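Local coordinates for protein polyketide synthase PksR (Bacillus subtilis, PDB 4U3V) that takes part in synthesis of the antibiotic polyketide bacillaene, this piece being its double-hotdog enoyl-isomerase domain, at residues A[50-63]-A[78-90]. Numbering follows the deposited sequence.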
loop_
_atom_site.group_PDB
_atom_site.type_symbol
_atom_site.label_atom_id
_atom_site.label_comp_id
_atom_site.label_asym_id
_atom_site.label_seq_id
_atom_site.Cartn_x
_atom_site.Cartn_y
_atom_site.Cartn_z
ATOM N N GLU A 50 -19.617 3.700 -3.322
ATOM C CA GLU A 50 -19.211 4.730 -2.360
ATOM C C GLU A 50 -17.765 5.155 -2.632
ATOM O O GLU A 50 -16.973 4.352 -3.131
ATOM C CB GLU A 50 -19.332 4.207 -0.926
ATOM C CG GLU A 50 -20.566 3.348 -0.656
ATOM C CD GLU A 50 -20.439 2.499 0.602
ATOM O OE1 GLU A 50 -19.486 1.688 0.694
ATOM O OE2 GLU A 50 -21.314 2.613 1.491
ATOM N N ARG A 51 -17.398 6.360 -2.196
ATOM C CA ARG A 51 -15.967 6.733 -2.145
ATOM C C ARG A 51 -15.313 6.199 -0.875
ATOM O O ARG A 51 -15.686 6.596 0.224
ATOM C CB ARG A 51 -15.847 8.231 -2.280
ATOM C CG ARG A 51 -16.466 8.690 -3.597
ATOM C CD ARG A 51 -15.921 9.999 -4.096
ATOM N NE ARG A 51 -16.782 10.540 -5.158
ATOM C CZ ARG A 51 -16.731 11.789 -5.620
ATOM N NH1 ARG A 51 -15.870 12.673 -5.115
ATOM N NH2 ARG A 51 -17.546 12.166 -6.602
ATOM N N VAL A 52 -14.484 5.166 -1.016
ATOM C CA VAL A 52 -13.917 4.461 0.127
ATOM C C VAL A 52 -12.423 4.771 0.165
ATOM O O VAL A 52 -11.753 4.670 -0.862
ATOM C CB VAL A 52 -14.083 2.941 -0.057
ATOM C CG1 VAL A 52 -13.307 2.164 1.003
ATOM C CG2 VAL A 52 -15.566 2.553 -0.092
ATOM N N LEU A 53 -11.910 5.270 1.292
ATOM C CA LEU A 53 -10.489 5.653 1.309
ATOM C C LEU A 53 -9.641 4.414 1.005
ATOM O O LEU A 53 -9.871 3.337 1.580
ATOM C CB LEU A 53 -10.130 6.221 2.695
ATOM C CG LEU A 53 -8.772 6.919 2.811
ATOM C CD1 LEU A 53 -8.771 8.172 1.948
ATOM C CD2 LEU A 53 -8.560 7.290 4.273
ATOM N N VAL A 54 -8.650 4.549 0.106
ATOM C CA VAL A 54 -7.902 3.364 -0.280
ATOM C C VAL A 54 -7.131 2.811 0.926
ATOM O O VAL A 54 -6.561 3.576 1.721
ATOM C CB VAL A 54 -6.939 3.618 -1.458
ATOM C CG1 VAL A 54 -7.710 3.840 -2.750
ATOM C CG2 VAL A 54 -6.006 4.777 -1.146
ATOM N N GLY A 55 -7.112 1.488 1.058
ATOM C CA GLY A 55 -6.397 0.841 2.179
ATOM C C GLY A 55 -4.892 1.135 2.226
ATOM O O GLY A 55 -4.279 1.145 3.298
ATOM N N ALA A 56 -4.324 1.443 1.060
ATOM C CA ALA A 56 -2.928 1.892 0.955
ATOM C C ALA A 56 -2.555 3.083 1.862
ATOM O O ALA A 56 -1.378 3.283 2.189
ATOM C CB ALA A 56 -2.613 2.191 -0.526
ATOM N N THR A 57 -3.550 3.904 2.220
ATOM C CA THR A 57 -3.330 5.043 3.077
ATOM C C THR A 57 -2.686 4.620 4.391
ATOM O O THR A 57 -1.843 5.301 4.945
ATOM C CB THR A 57 -4.668 5.773 3.345
ATOM O OG1 THR A 57 -5.325 6.047 2.082
ATOM C CG2 THR A 57 -4.408 7.102 4.061
ATOM N N TYR A 58 -3.144 3.503 4.933
ATOM C CA TYR A 58 -2.826 3.159 6.324
ATOM C C TYR A 58 -1.358 2.829 6.568
ATOM O O TYR A 58 -0.794 3.285 7.573
ATOM C CB TYR A 58 -3.731 2.036 6.815
ATOM C CG TYR A 58 -5.175 2.327 6.627
ATOM C CD1 TYR A 58 -5.698 3.530 7.070
ATOM C CD2 TYR A 58 -6.035 1.398 6.026
ATOM C CE1 TYR A 58 -7.015 3.848 6.844
ATOM C CE2 TYR A 58 -7.370 1.702 5.823
ATOM C CZ TYR A 58 -7.848 2.923 6.247
ATOM O OH TYR A 58 -9.160 3.252 6.070
ATOM N N GLY A 59 -0.735 2.051 5.673
ATOM C CA GLY A 59 0.703 1.733 5.835
ATOM C C GLY A 59 1.540 3.018 5.756
ATOM O O GLY A 59 2.509 3.204 6.509
ATOM N N SER A 60 1.126 3.953 4.889
ATOM C CA SER A 60 1.884 5.217 4.804
ATOM C C SER A 60 1.802 6.045 6.104
ATOM O O SER A 60 2.805 6.664 6.519
ATOM C CB SER A 60 1.377 6.056 3.630
ATOM O OG SER A 60 1.710 5.391 2.375
ATOM N N LEU A 61 0.607 6.135 6.688
ATOM C CA LEU A 61 0.428 6.800 8.010
ATOM C C LEU A 61 1.192 6.073 9.101
ATOM O O LEU A 61 1.803 6.699 9.985
ATOM C CB LEU A 61 -1.059 6.868 8.393
ATOM C CG LEU A 61 -1.833 7.970 7.678
ATOM C CD1 LEU A 61 -3.340 7.748 7.831
ATOM C CD2 LEU A 61 -1.399 9.311 8.277
ATOM N N ALA A 62 1.197 4.745 9.042
ATOM C CA ALA A 62 1.985 3.988 10.049
ATOM C C ALA A 62 3.500 4.255 9.982
ATOM O O ALA A 62 4.138 4.428 11.027
ATOM C CB ALA A 62 1.698 2.489 9.975
ATOM N N ILE A 63 4.030 4.426 8.779
ATOM C CA ILE A 63 5.450 4.728 8.550
ATOM C C ILE A 63 5.788 6.148 9.034
ATOM O O ILE A 63 6.826 6.382 9.673
ATOM C CB ILE A 63 5.802 4.559 7.077
ATOM C CG1 ILE A 63 5.770 3.057 6.733
ATOM C CG2 ILE A 63 7.141 5.196 6.752
ATOM C CD1 ILE A 63 5.786 2.780 5.242
ATOM N N ILE A 78 7.255 -1.898 9.900
ATOM C CA ILE A 78 5.892 -2.059 10.390
ATOM C C ILE A 78 5.579 -3.552 10.439
ATOM O O ILE A 78 5.985 -4.275 9.549
ATOM C CB ILE A 78 4.878 -1.418 9.401
ATOM C CG1 ILE A 78 5.284 0.015 9.026
ATOM C CG2 ILE A 78 3.457 -1.551 9.923
ATOM C CD1 ILE A 78 5.417 0.945 10.216
ATOM N N SER A 79 4.838 -4.002 11.448
ATOM C CA SER A 79 4.429 -5.420 11.528
ATOM C C SER A 79 2.954 -5.539 11.805
ATOM O O SER A 79 2.379 -4.711 12.524
ATOM C CB SER A 79 5.203 -6.141 12.648
ATOM O OG SER A 79 6.586 -5.838 12.586
ATOM N N LYS A 80 2.341 -6.615 11.298
ATOM C CA LYS A 80 0.996 -7.027 11.663
ATOM C C LYS A 80 -0.038 -5.919 11.433
ATOM O O LYS A 80 -0.927 -5.675 12.257
ATOM C CB LYS A 80 0.920 -7.560 13.100
ATOM C CG LYS A 80 2.030 -8.551 13.394
ATOM C CD LYS A 80 1.720 -9.398 14.613
ATOM C CE LYS A 80 2.778 -10.487 14.769
ATOM N NZ LYS A 80 2.714 -11.110 16.125
ATOM N N LEU A 81 0.106 -5.247 10.299
ATOM C CA LEU A 81 -0.831 -4.162 9.939
ATOM C C LEU A 81 -2.123 -4.789 9.418
ATOM O O LEU A 81 -2.137 -5.596 8.455
ATOM C CB LEU A 81 -0.182 -3.291 8.864
ATOM C CG LEU A 81 -1.004 -2.115 8.349
ATOM C CD1 LEU A 81 -1.239 -1.120 9.495
ATOM C CD2 LEU A 81 -0.268 -1.478 7.151
ATOM N N SER A 82 -3.206 -4.485 10.097
ATOM C CA SER A 82 -4.493 -5.086 9.825
ATOM C C SER A 82 -5.520 -3.975 9.593
ATOM O O SER A 82 -5.498 -2.981 10.309
ATOM C CB SER A 82 -4.870 -5.936 11.047
ATOM O OG SER A 82 -6.226 -6.233 11.049
ATOM N N TYR A 83 -6.358 -4.114 8.559
ATOM C CA TYR A 83 -7.342 -3.090 8.181
ATOM C C TYR A 83 -8.642 -3.461 8.865
ATOM O O TYR A 83 -9.167 -4.570 8.678
ATOM C CB TYR A 83 -7.560 -3.014 6.647
ATOM C CG TYR A 83 -6.270 -2.755 5.862
ATOM C CD1 TYR A 83 -5.159 -2.170 6.475
ATOM C CD2 TYR A 83 -6.154 -3.147 4.532
ATOM C CE1 TYR A 83 -3.956 -1.983 5.790
ATOM C CE2 TYR A 83 -4.985 -2.913 3.823
ATOM C CZ TYR A 83 -3.874 -2.418 4.460
ATOM O OH TYR A 83 -2.712 -2.229 3.749
ATOM N N ILE A 84 -9.120 -2.570 9.720
ATOM C CA ILE A 84 -10.223 -2.893 10.613
ATOM C C ILE A 84 -11.567 -2.595 9.960
ATOM O O ILE A 84 -12.504 -3.415 9.983
ATOM C CB ILE A 84 -10.060 -2.125 11.953
ATOM C CG1 ILE A 84 -8.830 -2.633 12.671
ATOM C CG2 ILE A 84 -11.303 -2.309 12.831
ATOM C CD1 ILE A 84 -8.686 -4.140 12.627
ATOM N N SER A 85 -11.673 -1.416 9.371
ATOM C CA SER A 85 -12.958 -0.894 8.936
ATOM C C SER A 85 -12.717 0.017 7.733
ATOM O O SER A 85 -11.822 0.860 7.769
ATOM C CB SER A 85 -13.584 -0.093 10.082
ATOM O OG SER A 85 -14.584 0.785 9.598
ATOM N N PRO A 86 -13.481 -0.176 6.647
ATOM C CA PRO A 86 -13.311 0.762 5.538
ATOM C C PRO A 86 -13.839 2.134 5.929
ATOM O O PRO A 86 -14.771 2.240 6.742
ATOM C CB PRO A 86 -14.169 0.168 4.425
ATOM C CG PRO A 86 -15.131 -0.763 5.115
ATOM C CD PRO A 86 -14.468 -1.239 6.367
ATOM N N ILE A 87 -13.248 3.177 5.363
ATOM C CA ILE A 87 -13.730 4.521 5.593
ATOM C C ILE A 87 -14.449 5.028 4.370
ATOM O O ILE A 87 -13.832 5.253 3.333
ATOM C CB ILE A 87 -12.584 5.468 5.915
ATOM C CG1 ILE A 87 -11.837 4.986 7.163
ATOM C CG2 ILE A 87 -13.088 6.890 6.065
ATOM C CD1 ILE A 87 -10.674 5.888 7.512
ATOM N N VAL A 88 -15.749 5.295 4.517
ATOM C CA VAL A 88 -16.538 5.867 3.411
ATOM C C VAL A 88 -16.663 7.371 3.586
ATOM O O VAL A 88 -16.971 7.854 4.677
ATOM C CB VAL A 88 -17.978 5.325 3.402
ATOM C CG1 VAL A 88 -18.784 6.020 2.308
ATOM C CG2 VAL A 88 -18.002 3.818 3.252
ATOM N N ILE A 89 -16.441 8.121 2.522
ATOM C CA ILE A 89 -16.518 9.552 2.597
ATOM C C ILE A 89 -17.725 9.987 1.788
ATOM O O ILE A 89 -17.858 9.601 0.622
ATOM C CB ILE A 89 -15.272 10.170 1.979
ATOM C CG1 ILE A 89 -14.031 9.551 2.670
ATOM C CG2 ILE A 89 -15.261 11.676 2.125
ATOM C CD1 ILE A 89 -12.777 10.351 2.477
ATOM N N LYS A 90 -18.663 10.656 2.455
ATOM C CA LYS A 90 -19.883 11.086 1.762
ATOM C C LYS A 90 -19.756 12.507 1.282
ATOM O O LYS A 90 -18.887 13.245 1.709
ATOM C CB LYS A 90 -21.110 10.944 2.664
ATOM C CG LYS A 90 -21.358 9.527 3.128
ATOM C CD LYS A 90 -22.493 9.444 4.123
ATOM C CE LYS A 90 -22.817 7.992 4.422
ATOM N NZ LYS A 90 -22.717 7.121 3.212
HETATM O O HOH W 1 -19.321 8.038 -0.831
HETATM O O HOH W 2 -10.781 2.559 3.917
HETATM O O HOH W 3 -1.680 0.230 3.798
#
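Tyr58 lays its ring obliquely against that of Tyr83, CD2 coming within 3.7 Å of Tyr83 CD1 and the planes inclined at 57°. With CG anti to its carbonyl carbon (chi1 -53°), the Tyr58 ring reaches on to Ile87, whose CD1 sits 3.4 Å from Tyr58 OH at the ring edge. A long aromatic with a polar end suits this place, because the hydroxyl also bonds a water that donates to Leu53 O and accepts from Ile87 N. Tyr83 does likewise: its OH bonds a second water, which donates to Gly55 O and accepts from Gly59 N. Glycine suits position 55, where a CB would point at Tyr83 and come tightly close to its CE2. Leu81 CD2 of strand 78-83 lies against Gly59 CA (3.6 Å). Small Ala62 receives Ile78 CD1, while Ile63 CG1 meets Ile78 CG1 at 3.8 Å, the two branched chains crossing nearly at right angles.

Ahead of the helix, residues 50-52 run antiparallel to the weakly bonded strand about 88-89. Leu53 N donates to Ile87 O (2.8 Å), and the two side chains run side by side into the apolar interior, where Leu97 touches Leu53. Val52 and Val88 form a non-hydrogen-bonded pair, their methyls meeting on one face. A long helix lying against a curved antiparallel sheet that wraps around it is the hallmark of the hotdog fold, here the N-terminal of the two hotdogs.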